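Local coordinates for protein putative secreted lipase (Streptomyces sp. W007, PDB 5H6B) that hydrolyses the ester bonds of triacylglycerols, as a thermostable and probably secreted lipase of the alpha/beta-hydrolase class, at residues 44-47 against 48-51; 87-90 against 91-95; 114-117 against 118-121; 147-150 against 151-155. All coordinates share one frame; numbering follows the deposited sequence.

Contact 1 (44-47 against 48-51); sequences DNWL and VLAP. With ZN (zinc ion), chain B.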
ATOM      1  N   ASP A  44      -8.444  -5.602   8.644  1.00 38.50           N
ATOM      2  CA  ASP A  44      -7.630  -5.289   9.830  1.00 41.00           C
ATOM      3  C   ASP A  44      -6.552  -4.254   9.607  1.00 41.18           C
ATOM      4  O   ASP A  44      -6.272  -3.456  10.508  1.00 42.43           O
ATOM      5  CB  ASP A  44      -6.975  -6.559  10.403  1.00 41.82           C
ATOM      6  CG  ASP A  44      -7.984  -7.513  11.002  1.00 42.38           C
ATOM      7  OD1 ASP A  44      -9.018  -7.050  11.510  1.00 44.22           O
ATOM      8  OD2 ASP A  44      -7.752  -8.734  10.963  1.00 47.61           O
ATOM      9  N   ASN A  45      -5.948  -4.262   8.421  1.00 39.69           N
ATOM     10  CA  ASN A  45      -4.926  -3.265   8.094  1.00 39.92           C
ATOM     11  C   ASN A  45      -5.544  -1.856   8.086  1.00 39.10           C
ATOM     12  O   ASN A  45      -4.860  -0.887   8.362  1.00 36.74           O
ATOM     13  CB  ASN A  45      -4.280  -3.578   6.736  1.00 38.53           C
ATOM     14  CG  ASN A  45      -2.833  -3.059   6.615  1.00 39.97           C
ATOM     15  OD1 ASN A  45      -2.490  -1.942   7.019  1.00 41.98           O
ATOM     16  ND2 ASN A  45      -1.993  -3.864   6.028  1.00 36.55           N
ATOM     17  N   TRP A  46      -6.846  -1.767   7.802  1.00 38.57           N
ATOM     18  CA  TRP A  46      -7.474  -0.519   7.419  1.00 37.89           C
ATOM     19  C   TRP A  46      -8.558  -0.032   8.368  1.00 38.67           C
ATOM     20  O   TRP A  46      -9.300   0.885   8.009  1.00 39.30           O
ATOM     21  CB  TRP A  46      -8.017  -0.658   5.990  1.00 36.17           C
ATOM     22  CG  TRP A  46      -6.962  -1.120   5.043  1.00 35.59           C
ATOM     23  CD1 TRP A  46      -7.004  -2.224   4.250  1.00 34.33           C
ATOM     24  CD2 TRP A  46      -5.686  -0.497   4.796  1.00 35.81           C
ATOM     25  NE1 TRP A  46      -5.852  -2.327   3.526  1.00 34.79           N
ATOM     26  CE2 TRP A  46      -5.018  -1.286   3.849  1.00 34.55           C
ATOM     27  CE3 TRP A  46      -5.056   0.658   5.275  1.00 37.51           C
ATOM     28  CZ2 TRP A  46      -3.753  -0.971   3.375  1.00 36.66           C
ATOM     29  CZ3 TRP A  46      -3.771   0.970   4.806  1.00 38.09           C
ATOM     30  CH2 TRP A  46      -3.142   0.161   3.862  1.00 36.71           C
ATOM     31  N   LEU A  47      -8.623  -0.584   9.587  1.00 38.54           N
ATOM     32  CA  LEU A  47      -9.609  -0.133  10.589  1.00 39.68           C
ATOM     33  C   LEU A  47      -9.511   1.359  10.963  1.00 40.67           C
ATOM     34  O   LEU A  47     -10.516   1.940  11.361  1.00 40.10           O
ATOM     35  CB  LEU A  47      -9.545  -0.974  11.869  1.00 39.33           C
ATOM     36  CG  LEU A  47     -10.006  -2.433  11.720  1.00 42.15           C
ATOM     37  CD1 LEU A  47      -9.699  -3.196  12.997  1.00 42.52           C
ATOM     38  CD2 LEU A  47     -11.482  -2.525  11.388  1.00 41.53           C
ATOM     39  N   VAL A  48      -8.329   1.972  10.849  1.00 37.68           N
ATOM     40  CA  VAL A  48      -8.220   3.414  11.058  1.00 37.43           C
ATOM     41  C   VAL A  48      -8.338   4.160   9.731  1.00 36.28           C
ATOM     42  O   VAL A  48      -9.193   5.027   9.596  1.00 37.59           O
ATOM     43  CB  VAL A  48      -6.938   3.798  11.833  1.00 37.71           C
ATOM     44  CG1 VAL A  48      -6.809   5.315  11.955  1.00 33.98           C
ATOM     45  CG2 VAL A  48      -6.952   3.159  13.221  1.00 35.26           C
ATOM     46  N   LEU A  49      -7.508   3.811   8.752  1.00 37.01           N
ATOM     47  CA  LEU A  49      -7.454   4.579   7.494  1.00 37.19           C
ATOM     48  C   LEU A  49      -8.723   4.580   6.663  1.00 37.03           C
ATOM     49  O   LEU A  49      -9.061   5.622   6.096  1.00 38.37           O
ATOM     50  CB  LEU A  49      -6.290   4.145   6.598  1.00 36.21           C
ATOM     51  CG  LEU A  49      -6.171   4.859   5.235  1.00 36.44           C
ATOM     52  CD1 LEU A  49      -6.006   6.367   5.414  1.00 36.89           C
ATOM     53  CD2 LEU A  49      -5.024   4.288   4.398  1.00 37.05           C
ATOM     54  N   ALA A  50      -9.404   3.442   6.543  1.00 37.17           N
ATOM     55  CA  ALA A  50     -10.621   3.399   5.713  1.00 38.60           C
ATOM     56  C   ALA A  50     -11.718   4.333   6.222  1.00 39.18           C
ATOM     57  O   ALA A  50     -12.188   5.165   5.449  1.00 39.50           O
ATOM     58  CB  ALA A  50     -11.144   1.982   5.498  1.00 39.31           C
ATOM     59  N   PRO A  51     -12.094   4.245   7.518  1.00 39.08           N
ATOM     60  CA  PRO A  51     -13.012   5.274   8.075  1.00 40.97           C
ATOM     61  C   PRO A  51     -12.498   6.714   7.979  1.00 42.83           C
ATOM     62  O   PRO A  51     -13.276   7.627   7.770  1.00 45.93           O
ATOM     63  CB  PRO A  51     -13.130   4.900   9.562  1.00 42.37           C
ATOM     64  CG  PRO A  51     -12.763   3.467   9.633  1.00 43.35           C
ATOM     65  CD  PRO A  51     -11.780   3.201   8.507  1.00 41.41           C
TER
HETATM   66 ZN    ZN B 301     -10.471  -8.533  12.073  1.00 76.40          ZN
HETATM   67  O   HOH W   1      -5.723   1.418   9.307  1.00 32.53           O
HETATM   68  O   HOH W   2     -11.874  -6.592  13.071  1.00 53.44           O
HETATM   69  O   HOH W   3     -11.221  -9.773  10.604  1.00 49.71           O

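Contact 2 (87-90 against 91-95); sequences LDVF and VDKVL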
ATOM      1  N   LEU A  87      -5.122  -8.034  -7.881  1.00 45.23           N
ATOM      2  CA  LEU A  87      -5.273  -6.579  -7.826  1.00 45.85           C
ATOM      3  C   LEU A  87      -5.860  -6.051  -9.140  1.00 47.04           C
ATOM      4  O   LEU A  87      -6.769  -5.210  -9.122  1.00 41.80           O
ATOM      5  CB  LEU A  87      -3.917  -5.912  -7.521  1.00 45.92           C
ATOM      6  CG  LEU A  87      -3.854  -4.386  -7.570  1.00 44.68           C
ATOM      7  CD1 LEU A  87      -4.760  -3.785  -6.512  1.00 44.23           C
ATOM      8  CD2 LEU A  87      -2.422  -3.889  -7.411  1.00 45.01           C
ATOM      9  N   ASP A  88      -5.334  -6.567 -10.255  1.00 49.98           N
ATOM     10  CA  ASP A  88      -5.835  -6.266 -11.608  1.00 50.81           C
ATOM     11  C   ASP A  88      -7.348  -6.471 -11.721  1.00 50.44           C
ATOM     12  O   ASP A  88      -8.082  -5.514 -12.028  1.00 52.35           O
ATOM     13  CB  ASP A  88      -5.080  -7.114 -12.650  1.00 54.86           C
ATOM     14  CG  ASP A  88      -5.325  -6.675 -14.097  1.00 56.52           C
ATOM     15  OD1 ASP A  88      -6.163  -5.773 -14.369  1.00 59.06           O
ATOM     16  OD2 ASP A  88      -4.650  -7.267 -14.966  1.00 56.06           O
ATOM     17  N   VAL A  89      -7.801  -7.698 -11.446  1.00 49.98           N
ATOM     18  CA  VAL A  89      -9.245  -8.043 -11.435  1.00 49.19           C
ATOM     19  C   VAL A  89     -10.031  -7.128 -10.481  1.00 47.11           C
ATOM     20  O   VAL A  89     -11.116  -6.626 -10.823  1.00 47.89           O
ATOM     21  CB  VAL A  89      -9.469  -9.527 -11.033  1.00 50.74           C
ATOM     22  CG1 VAL A  89     -10.935  -9.817 -10.716  1.00 47.85           C
ATOM     23  CG2 VAL A  89      -8.962 -10.462 -12.126  1.00 49.40           C
ATOM     24  N   PHE A  90      -9.478  -6.899  -9.293  1.00 47.46           N
ATOM     25  CA  PHE A  90     -10.164  -6.083  -8.281  1.00 46.43           C
ATOM     26  C   PHE A  90     -10.350  -4.618  -8.717  1.00 45.13           C
ATOM     27  O   PHE A  90     -11.430  -4.052  -8.522  1.00 49.94           O
ATOM     28  CB  PHE A  90      -9.440  -6.174  -6.934  1.00 44.38           C
ATOM     29  CG  PHE A  90     -10.190  -5.541  -5.795  1.00 43.83           C
ATOM     30  CD1 PHE A  90     -11.138  -6.257  -5.092  1.00 42.19           C
ATOM     31  CD2 PHE A  90      -9.944  -4.217  -5.425  1.00 44.53           C
ATOM     32  CE1 PHE A  90     -11.826  -5.681  -4.036  1.00 42.43           C
ATOM     33  CE2 PHE A  90     -10.620  -3.638  -4.369  1.00 42.85           C
ATOM     34  CZ  PHE A  90     -11.568  -4.373  -3.672  1.00 43.98           C
ATOM     35  N   VAL A  91      -9.318  -4.007  -9.301  1.00 46.42           N
ATOM     36  CA  VAL A  91      -9.438  -2.625  -9.793  1.00 51.50           C
ATOM     37  C   VAL A  91     -10.481  -2.531 -10.924  1.00 50.64           C
ATOM     38  O   VAL A  91     -11.294  -1.612 -10.927  1.00 50.45           O
ATOM     39  CB  VAL A  91      -8.082  -2.019 -10.250  1.00 53.60           C
ATOM     40  CG1 VAL A  91      -8.286  -0.655 -10.913  1.00 55.44           C
ATOM     41  CG2 VAL A  91      -7.128  -1.866  -9.073  1.00 53.43           C
ATOM     42  N   ASP A  92     -10.451  -3.478 -11.864  1.00 53.47           N
ATOM     43  CA  ASP A  92     -11.450  -3.537 -12.952  1.00 56.52           C
ATOM     44  C   ASP A  92     -12.868  -3.593 -12.378  1.00 55.57           C
ATOM     45  O   ASP A  92     -13.739  -2.837 -12.797  1.00 52.85           O
ATOM     46  CB  ASP A  92     -11.195  -4.735 -13.890  1.00 57.25           C
ATOM     47  CG  ASP A  92      -9.922  -4.572 -14.746  1.00 60.65           C
ATOM     48  OD1 ASP A  92      -9.513  -3.430 -15.035  1.00 64.71           O
ATOM     49  OD2 ASP A  92      -9.323  -5.598 -15.146  1.00 68.13           O
ATOM     50  N   LYS A  93     -13.064  -4.449 -11.383  1.00 56.28           N
ATOM     51  CA  LYS A  93     -14.355  -4.607 -10.691  1.00 58.61           C
ATOM     52  C   LYS A  93     -14.832  -3.343  -9.968  1.00 58.01           C
ATOM     53  O   LYS A  93     -16.035  -3.038  -9.954  1.00 59.70           O
ATOM     54  CB  LYS A  93     -14.235  -5.776  -9.710  1.00 67.00           C
ATOM     55  CG  LYS A  93     -15.467  -6.134  -8.889  1.00 71.18           C
ATOM     56  CD  LYS A  93     -15.175  -7.298  -7.944  1.00 75.84           C
ATOM     57  CE  LYS A  93     -14.607  -8.506  -8.690  1.00 78.84           C
ATOM     58  NZ  LYS A  93     -14.814  -9.786  -7.966  1.00 82.43           N
ATOM     59  N   VAL A  94     -13.898  -2.610  -9.370  1.00 57.22           N
ATOM     60  CA  VAL A  94     -14.219  -1.332  -8.705  1.00 56.02           C
ATOM     61  C   VAL A  94     -14.560  -0.236  -9.744  1.00 54.77           C
ATOM     62  O   VAL A  94     -15.472   0.582  -9.531  1.00 52.97           O
ATOM     63  CB  VAL A  94     -13.063  -0.878  -7.758  1.00 53.56           C
ATOM     64  CG1 VAL A  94     -13.293   0.520  -7.207  1.00 52.78           C
ATOM     65  CG2 VAL A  94     -12.890  -1.852  -6.597  1.00 53.85           C
ATOM     66  N   LEU A  95     -13.817  -0.213 -10.848  1.00 53.37           N
ATOM     67  CA  LEU A  95     -14.087   0.743 -11.932  1.00 57.40           C
ATOM     68  C   LEU A  95     -15.392   0.415 -12.682  1.00 57.68           C
ATOM     69  O   LEU A  95     -16.216   1.311 -12.885  1.00 59.35           O
ATOM     70  CB  LEU A  95     -12.888   0.843 -12.887  1.00 54.85           C
ATOM     71  CG  LEU A  95     -11.604   1.396 -12.240  1.00 53.79           C
ATOM     72  CD1 LEU A  95     -10.471   1.513 -13.258  1.00 52.55           C
ATOM     73  CD2 LEU A  95     -11.846   2.736 -11.561  1.00 52.61           C
TER

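Contact 3 (114-117 against 118-121); sequences MPNY and YLKF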
ATOM      1  N   MET A 114       3.841  -4.246  -4.388  1.00 38.17           N
ATOM      2  CA  MET A 114       3.184  -5.132  -5.362  1.00 37.92           C
ATOM      3  C   MET A 114       2.419  -4.455  -6.522  1.00 36.30           C
ATOM      4  O   MET A 114       2.470  -4.965  -7.629  1.00 35.46           O
ATOM      5  CB  MET A 114       2.250  -6.122  -4.628  1.00 39.29           C
ATOM      6  CG  MET A 114       1.343  -6.968  -5.521  1.00 39.00           C
ATOM      7  SD  MET A 114      -0.204  -6.145  -5.904  1.00 39.21           S
ATOM      8  CE  MET A 114      -1.226  -6.735  -4.551  1.00 41.60           C
ATOM      9  N   PRO A 115       1.672  -3.353  -6.276  1.00 35.28           N
ATOM     10  CA  PRO A 115       1.005  -2.623  -7.389  1.00 36.98           C
ATOM     11  C   PRO A 115       1.929  -2.115  -8.537  1.00 41.59           C
ATOM     12  O   PRO A 115       1.464  -1.918  -9.665  1.00 41.21           O
ATOM     13  CB  PRO A 115       0.354  -1.441  -6.684  1.00 36.39           C
ATOM     14  CG  PRO A 115       0.077  -1.940  -5.299  1.00 35.54           C
ATOM     15  CD  PRO A 115       1.209  -2.869  -4.963  1.00 35.59           C
ATOM     16  N   ASN A 116       3.215  -1.919  -8.254  1.00 40.10           N
ATOM     17  CA  ASN A 116       4.180  -1.575  -9.297  1.00 41.45           C
ATOM     18  C   ASN A 116       4.320  -2.681 -10.349  1.00 44.99           C
ATOM     19  O   ASN A 116       4.588  -2.394 -11.520  1.00 43.91           O
ATOM     20  CB  ASN A 116       5.528  -1.224  -8.678  1.00 42.29           C
ATOM     21  CG  ASN A 116       5.444  -0.007  -7.774  1.00 42.53           C
ATOM     22  OD1 ASN A 116       5.623  -0.095  -6.556  1.00 46.63           O
ATOM     23  ND2 ASN A 116       5.140   1.129  -8.355  1.00 40.59           N
ATOM     24  N   TYR A 117       4.107  -3.937  -9.941  1.00 46.08           N
ATOM     25  CA  TYR A 117       4.029  -5.048 -10.887  1.00 44.47           C
ATOM     26  C   TYR A 117       2.800  -4.913 -11.808  1.00 44.64           C
ATOM     27  O   TYR A 117       2.886  -5.117 -13.025  1.00 42.26           O
ATOM     28  CB  TYR A 117       3.981  -6.377 -10.142  1.00 45.26           C
ATOM     29  CG  TYR A 117       4.286  -7.573 -11.018  1.00 45.76           C
ATOM     30  CD1 TYR A 117       3.298  -8.154 -11.812  1.00 47.67           C
ATOM     31  CD2 TYR A 117       5.566  -8.109 -11.069  1.00 46.03           C
ATOM     32  CE1 TYR A 117       3.578  -9.234 -12.630  1.00 48.33           C
ATOM     33  CE2 TYR A 117       5.852  -9.201 -11.876  1.00 47.68           C
ATOM     34  CZ  TYR A 117       4.856  -9.752 -12.653  1.00 47.86           C
ATOM     35  OH  TYR A 117       5.134 -10.834 -13.440  1.00 53.14           O
ATOM     36  N   TYR A 118       1.663  -4.575 -11.209  1.00 44.01           N
ATOM     37  CA  TYR A 118       0.421  -4.342 -11.950  1.00 44.36           C
ATOM     38  C   TYR A 118       0.581  -3.156 -12.903  1.00 46.95           C
ATOM     39  O   TYR A 118       0.201  -3.245 -14.064  1.00 48.03           O
ATOM     40  CB  TYR A 118      -0.718  -4.140 -10.951  1.00 41.99           C
ATOM     41  CG  TYR A 118      -1.989  -3.475 -11.421  1.00 40.90           C
ATOM     42  CD1 TYR A 118      -2.852  -4.100 -12.323  1.00 39.70           C
ATOM     43  CD2 TYR A 118      -2.385  -2.257 -10.879  1.00 41.62           C
ATOM     44  CE1 TYR A 118      -4.036  -3.501 -12.716  1.00 37.27           C
ATOM     45  CE2 TYR A 118      -3.570  -1.659 -11.259  1.00 41.99           C
ATOM     46  CZ  TYR A 118      -4.388  -2.282 -12.187  1.00 39.62           C
ATOM     47  OH  TYR A 118      -5.562  -1.670 -12.539  1.00 42.03           O
ATOM     48  N   LEU A 119       1.170  -2.068 -12.408  1.00 45.00           N
ATOM     49  CA  LEU A 119       1.422  -0.880 -13.228  1.00 47.83           C
ATOM     50  C   LEU A 119       2.354  -1.144 -14.414  1.00 49.63           C
ATOM     51  O   LEU A 119       2.121  -0.622 -15.499  1.00 52.28           O
ATOM     52  CB  LEU A 119       2.020   0.256 -12.390  1.00 46.54           C
ATOM     53  CG  LEU A 119       1.121   0.868 -11.321  1.00 45.11           C
ATOM     54  CD1 LEU A 119       1.918   1.922 -10.587  1.00 44.20           C
ATOM     55  CD2 LEU A 119      -0.152   1.447 -11.932  1.00 44.95           C
ATOM     56  N   LYS A 120       3.393  -1.947 -14.191  1.00 50.16           N
ATOM     57  CA  LYS A 120       4.443  -2.172 -15.182  1.00 47.21           C
ATOM     58  C   LYS A 120       4.128  -3.281 -16.178  1.00 51.37           C
ATOM     59  O   LYS A 120       4.428  -3.133 -17.362  1.00 52.01           O
ATOM     60  CB  LYS A 120       5.776  -2.485 -14.498  1.00 43.96           C
ATOM     61  CG  LYS A 120       6.442  -1.272 -13.878  1.00 42.65           C
ATOM     62  CD  LYS A 120       7.688  -1.677 -13.110  1.00 42.97           C
ATOM     63  CE  LYS A 120       8.431  -0.462 -12.591  1.00 42.00           C
ATOM     64  NZ  LYS A 120       9.633  -0.836 -11.792  1.00 41.78           N
ATOM     65  N   PHE A 121       3.555  -4.389 -15.705  1.00 50.72           N
ATOM     66  CA  PHE A 121       3.411  -5.598 -16.525  1.00 49.18           C
ATOM     67  C   PHE A 121       1.983  -6.031 -16.854  1.00 51.22           C
ATOM     68  O   PHE A 121       1.813  -6.886 -17.720  1.00 51.69           O
ATOM     69  CB  PHE A 121       4.142  -6.762 -15.858  1.00 48.37           C
ATOM     70  CG  PHE A 121       5.580  -6.478 -15.561  1.00 49.44           C
ATOM     71  CD1 PHE A 121       6.480  -6.232 -16.596  1.00 49.11           C
ATOM     72  CD2 PHE A 121       6.043  -6.436 -14.244  1.00 50.08           C
ATOM     73  CE1 PHE A 121       7.819  -5.961 -16.324  1.00 47.20           C
ATOM     74  CE2 PHE A 121       7.379  -6.170 -13.965  1.00 50.03           C
ATOM     75  CZ  PHE A 121       8.268  -5.925 -15.009  1.00 50.14           C
TER

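Contact 4 (147-150 against 151-155); sequences TKLL and PFFPG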
ATOM      1  N   THR A 147      10.958 -11.488   9.324  1.00 38.70           N
ATOM      2  CA  THR A 147      10.747 -12.129  10.628  1.00 40.71           C
ATOM      3  C   THR A 147      10.428 -11.112  11.733  1.00 39.76           C
ATOM      4  O   THR A 147       9.818 -11.464  12.730  1.00 43.55           O
ATOM      5  CB  THR A 147      11.948 -13.005  11.080  1.00 42.14           C
ATOM      6  OG1 THR A 147      13.093 -12.182  11.334  1.00 44.65           O
ATOM      7  CG2 THR A 147      12.294 -14.080  10.036  1.00 41.35           C
ATOM      8  N   LYS A 148      10.818  -9.855  11.557  1.00 40.22           N
ATOM      9  CA  LYS A 148      10.456  -8.812  12.515  1.00 41.60           C
ATOM     10  C   LYS A 148       8.970  -8.421  12.513  1.00 37.99           C
ATOM     11  O   LYS A 148       8.519  -7.734  13.435  1.00 35.66           O
ATOM     12  CB  LYS A 148      11.370  -7.593  12.359  1.00 44.82           C
ATOM     13  CG  LYS A 148      12.840  -7.963  12.531  1.00 50.15           C
ATOM     14  CD  LYS A 148      13.670  -6.822  13.094  1.00 57.84           C
ATOM     15  CE  LYS A 148      15.163  -7.093  12.940  1.00 59.17           C
ATOM     16  NZ  LYS A 148      15.530  -8.389  13.576  1.00 60.95           N
ATOM     17  N   LEU A 149       8.222  -8.854  11.495  1.00 37.32           N
ATOM     18  CA  LEU A 149       6.747  -8.799  11.535  1.00 38.84           C
ATOM     19  C   LEU A 149       6.090  -9.806  12.493  1.00 38.27           C
ATOM     20  O   LEU A 149       5.002  -9.548  13.000  1.00 38.24           O
ATOM     21  CB  LEU A 149       6.150  -9.026  10.154  1.00 38.55           C
ATOM     22  CG  LEU A 149       6.418  -8.007   9.060  1.00 39.81           C
ATOM     23  CD1 LEU A 149       6.074  -8.598   7.693  1.00 38.78           C
ATOM     24  CD2 LEU A 149       5.661  -6.701   9.329  1.00 39.63           C
ATOM     25  N   LEU A 150       6.743 -10.938  12.734  1.00 38.34           N
ATOM     26  CA  LEU A 150       6.111 -12.066  13.435  1.00 38.96           C
ATOM     27  C   LEU A 150       5.548 -11.742  14.826  1.00 38.23           C
ATOM     28  O   LEU A 150       4.458 -12.212  15.168  1.00 38.38           O
ATOM     29  CB  LEU A 150       7.065 -13.260  13.509  1.00 38.67           C
ATOM     30  CG  LEU A 150       7.447 -13.908  12.174  1.00 39.46           C
ATOM     31  CD1 LEU A 150       8.416 -15.037  12.473  1.00 41.08           C
ATOM     32  CD2 LEU A 150       6.249 -14.433  11.395  1.00 40.59           C
ATOM     33  N   PRO A 151       6.239 -10.902  15.612  1.00 36.88           N
ATOM     34  CA  PRO A 151       5.667 -10.579  16.924  1.00 38.02           C
ATOM     35  C   PRO A 151       4.285  -9.913  16.883  1.00 39.80           C
ATOM     36  O   PRO A 151       3.564  -9.938  17.887  1.00 39.98           O
ATOM     37  CB  PRO A 151       6.708  -9.629  17.528  1.00 39.74           C
ATOM     38  CG  PRO A 151       7.992 -10.013  16.850  1.00 38.99           C
ATOM     39  CD  PRO A 151       7.579 -10.314  15.443  1.00 37.90           C
ATOM     40  N   PHE A 152       3.938  -9.296  15.750  1.00 38.04           N
ATOM     41  CA  PHE A 152       2.645  -8.656  15.569  1.00 37.34           C
ATOM     42  C   PHE A 152       1.596  -9.639  15.077  1.00 38.12           C
ATOM     43  O   PHE A 152       0.411  -9.391  15.232  1.00 39.13           O
ATOM     44  CB  PHE A 152       2.763  -7.488  14.575  1.00 37.55           C
ATOM     45  CG  PHE A 152       3.618  -6.351  15.069  1.00 36.89           C
ATOM     46  CD1 PHE A 152       3.057  -5.321  15.792  1.00 35.78           C
ATOM     47  CD2 PHE A 152       4.994  -6.317  14.805  1.00 37.75           C
ATOM     48  CE1 PHE A 152       3.832  -4.272  16.255  1.00 36.51           C
ATOM     49  CE2 PHE A 152       5.783  -5.275  15.271  1.00 36.57           C
ATOM     50  CZ  PHE A 152       5.196  -4.241  15.990  1.00 35.75           C
ATOM     51  N   PHE A 153       2.034 -10.729  14.457  1.00 40.43           N
ATOM     52  CA  PHE A 153       1.155 -11.722  13.845  1.00 42.36           C
ATOM     53  C   PHE A 153       1.541 -13.129  14.334  1.00 46.94           C
ATOM     54  O   PHE A 153       1.835 -14.011  13.532  1.00 46.92           O
ATOM     55  CB  PHE A 153       1.266 -11.644  12.313  1.00 40.20           C
ATOM     56  CG  PHE A 153       1.011 -10.275  11.757  1.00 40.22           C
ATOM     57  CD1 PHE A 153      -0.285  -9.838  11.526  1.00 41.37           C
ATOM     58  CD2 PHE A 153       2.063  -9.428  11.465  1.00 39.51           C
ATOM     59  CE1 PHE A 153      -0.525  -8.567  11.024  1.00 42.79           C
ATOM     60  CE2 PHE A 153       1.835  -8.152  10.960  1.00 40.89           C
ATOM     61  CZ  PHE A 153       0.543  -7.718  10.736  1.00 40.87           C
ATOM     62  N   PRO A 154       1.560 -13.343  15.656  1.00 52.67           N
ATOM     63  CA  PRO A 154       1.917 -14.680  16.103  1.00 57.51           C
ATOM     64  C   PRO A 154       0.786 -15.650  15.736  1.00 60.11           C
ATOM     65  O   PRO A 154      -0.390 -15.265  15.646  1.00 60.47           O
ATOM     66  CB  PRO A 154       2.036 -14.514  17.614  1.00 57.94           C
ATOM     67  CG  PRO A 154       1.015 -13.474  17.932  1.00 58.56           C
ATOM     68  CD  PRO A 154       0.978 -12.541  16.747  1.00 55.87           C
ATOM     69  N   GLY A 155       1.146 -16.891  15.491  1.00 60.53           N
ATOM     70  CA  GLY A 155       0.164 -17.845  15.014  1.00 64.01           C
ATOM     71  C   GLY A 155       0.290 -18.075  13.529  1.00 60.18           C
ATOM     72  O   GLY A 155      -0.080 -19.148  13.059  1.00 64.17           O
TER

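Contact 1 (44-47 against 48-51)
Trp46 packs against Leu49 and Ala50 where the loop after strand 32-35 turns into helix 49-54. Its CB meets the methyl of Ala50, the two CB atoms 4.1 Å apart. With CG beside the backbone N (chi1 -53°), the indole runs alongside Leu49, and the two lean out together. Farther out along the ring, CE3 touches CB and CD2 of Leu49, and CZ3 lies 3.6 Å from that same CD2. CB of Asn45 sits over one face of the indole, toward its rim. Leu34 of the central sheet touches Trp46, Leu49 and Ala50. The backbone closes the turn with a bond of 2.9 Å from Ala50 N to Trp46 O, while water 1 donates to Asn45 O and accepts from Leu49 N. Pro51 follows with CG 3.2 Å from Leu47 O. With an alanine at Pro51, the ring carbons CG and CD would be gone, which is likely to open a gap beside Leu47 O and Trp46 O and leave the backbone freer to turn. Asp44, whose OD1 binds a zinc ion, stands apart from this packing. The chemistry divides the turn: an apolar side faces the sheet, while peptide groups and one water stitch the chain into the helix.

Contact 2 (87-90 against 91-95)
Leu87 O takes the shortest of the backbone bonds here, 2.8 Å from Val91 N, with the donor nearly along the C=O axis. The same carbonyl also has CG2 of Val91 at 3.4 Å. That methyl stands beside the backbone N of its own residue and reaches CD1 of Leu87, the two aliphatic chains extending alongside each other. Asp92 N to Asp88 O, Lys93 N to Val89 O and Val94 N to Phe90 O repeat the i to i+4 pattern of a regular alpha helix. One turn further round the helix Phe90 meets Val94. Its CG is anti to the backbone N (chi1 -171°), which sends the ring out from the helix, and CE2 comes within 3.6 Å of CG2 of Val94, an oblique approach. On another side Asp88 and Asp92 form an acidic pair, OD1 of the first 3.3 Å from OD2 of the second, their carboxylate planes 61° apart. Both belong to a zinc site, and the bound cation probably offsets their mutual repulsion. Lys127 lies in a long, weak ion pair with Asp92 OD1. Helix 80-98 lies against the parallel sheet: Phe90 touches Val33 of strand 32-35 and Phe61 and Leu63 of strand 59-63, and Val94 also packs on Phe61. Leu87 reaches Val35 of strand 32-35 as well as helix 115-121, where it and Val91 touch Tyr118.

Contact 3 (114-117 against 118-121)
Tyr117 and Phe121, one helical turn apart, meet edge-to-face, with CD2 of Phe121 3.5 Å above the centre of the Tyr117 ring. The ring planes make 58° and the centroids are 4.8 Å apart. CG of Tyr117 is anti to the backbone N (chi1 -164°), whereas CG of Phe121 lies beside its own (chi1 -55°), which brings the phenyl edge back over the tyrosine. In the backbone, Met114 O accepts from Tyr117 N, Tyr117 O from Phe121 N at 2.9 Å, and Pro115 O from Leu119 N at 2.8 Å. Asn116 O takes the amide of Lys120 from above the carbonyl plane and also has CB and CG of that lysine at 3.2 Å. Tyr118 bonds through its backbone to Gly124. Helix 115-121 continues the chain past what is probably the nucleophile elbow of an alpha/beta-hydrolase, whose residues Pro115 touches. The ammonium of Lys120 is satisfied by the carbonyls of Leu180 and Gly184, and Tyr117 OH has a weak hydrogen bond with Lys179 NZ, the lysine that also makes a cation-pi contact with Phe121. A serine in place of Tyr117 would probably leave the edge of Phe121 without a face to rest on and Lys179 without its weak hydroxyl partner.

Contact 4 (147-150 against 151-155)
Leu149 and Phe153 meet at the tighter end of this surface turn. CD2 of Phe153 comes 3.3 Å from Leu149 O, which lies at the ring edge near its plane, and 4.3 Å from CB of Leu149. CG of Phe153 sits beside its backbone N (chi1 -55°), which swings the ring back toward that carbonyl. The same oxygen accepts from Phe152 N at 3.0 Å, a donor well above the carbonyl plane, and lies in the plane of the Phe152 ring at its edge. One residue on, Leu150 O accepts from Phe153 N at 2.9 Å, although the N-H points only roughly at it, at 138°. These i to i+3 bonds follow a type I beta turn from Thr147 to Leu150 and fit the short 3-10 segment that Pro151 and Phe152 extend. Buried Leu149 turns inward, touching Thr38, Phe39 and His232, the last of these in a probable Ser-His-Asp triad. The other side is looser. Lys148 and Pro151 are exposed, as is Phe152 although its N-H is bonded. CB of Leu150 is 3.6 Å from CD of Pro151, and its side chain also touches Glu157. Pro154 N, 3.1 Å from Leu150 O, has no hydrogen to share. The chemistry is therefore mostly backbone bonding with aromatic C-H edges beside carbonyl oxygens; Leu149 is the main apolar side chain turned inward, with Phe152 also resting on Val233.

All four contacts are local, but their settings differ. Contact 3 is buried, contacts 1 and 2 are partly buried, and contact 4 lies at the surface, about 19 Å from the centre of the chain to the centre of the contact. Contacts 2 and 3 alone touch each other, through Leu87, Asp88 and Val91 of helix 80-98 against residues of 114-118. Contacts 1 and 2 both reach strand 32-35 and each includes a zinc ligand, one aspartate in the first and an acidic pair in the second. Contacts 2 and 3 run on alpha-helical bonds, contact 1 has one such bond at the entry to helix 49-54, and contact 4 uses 3-10 links. Contacts 1 and 3 lie on opposite sides of the chain's centre.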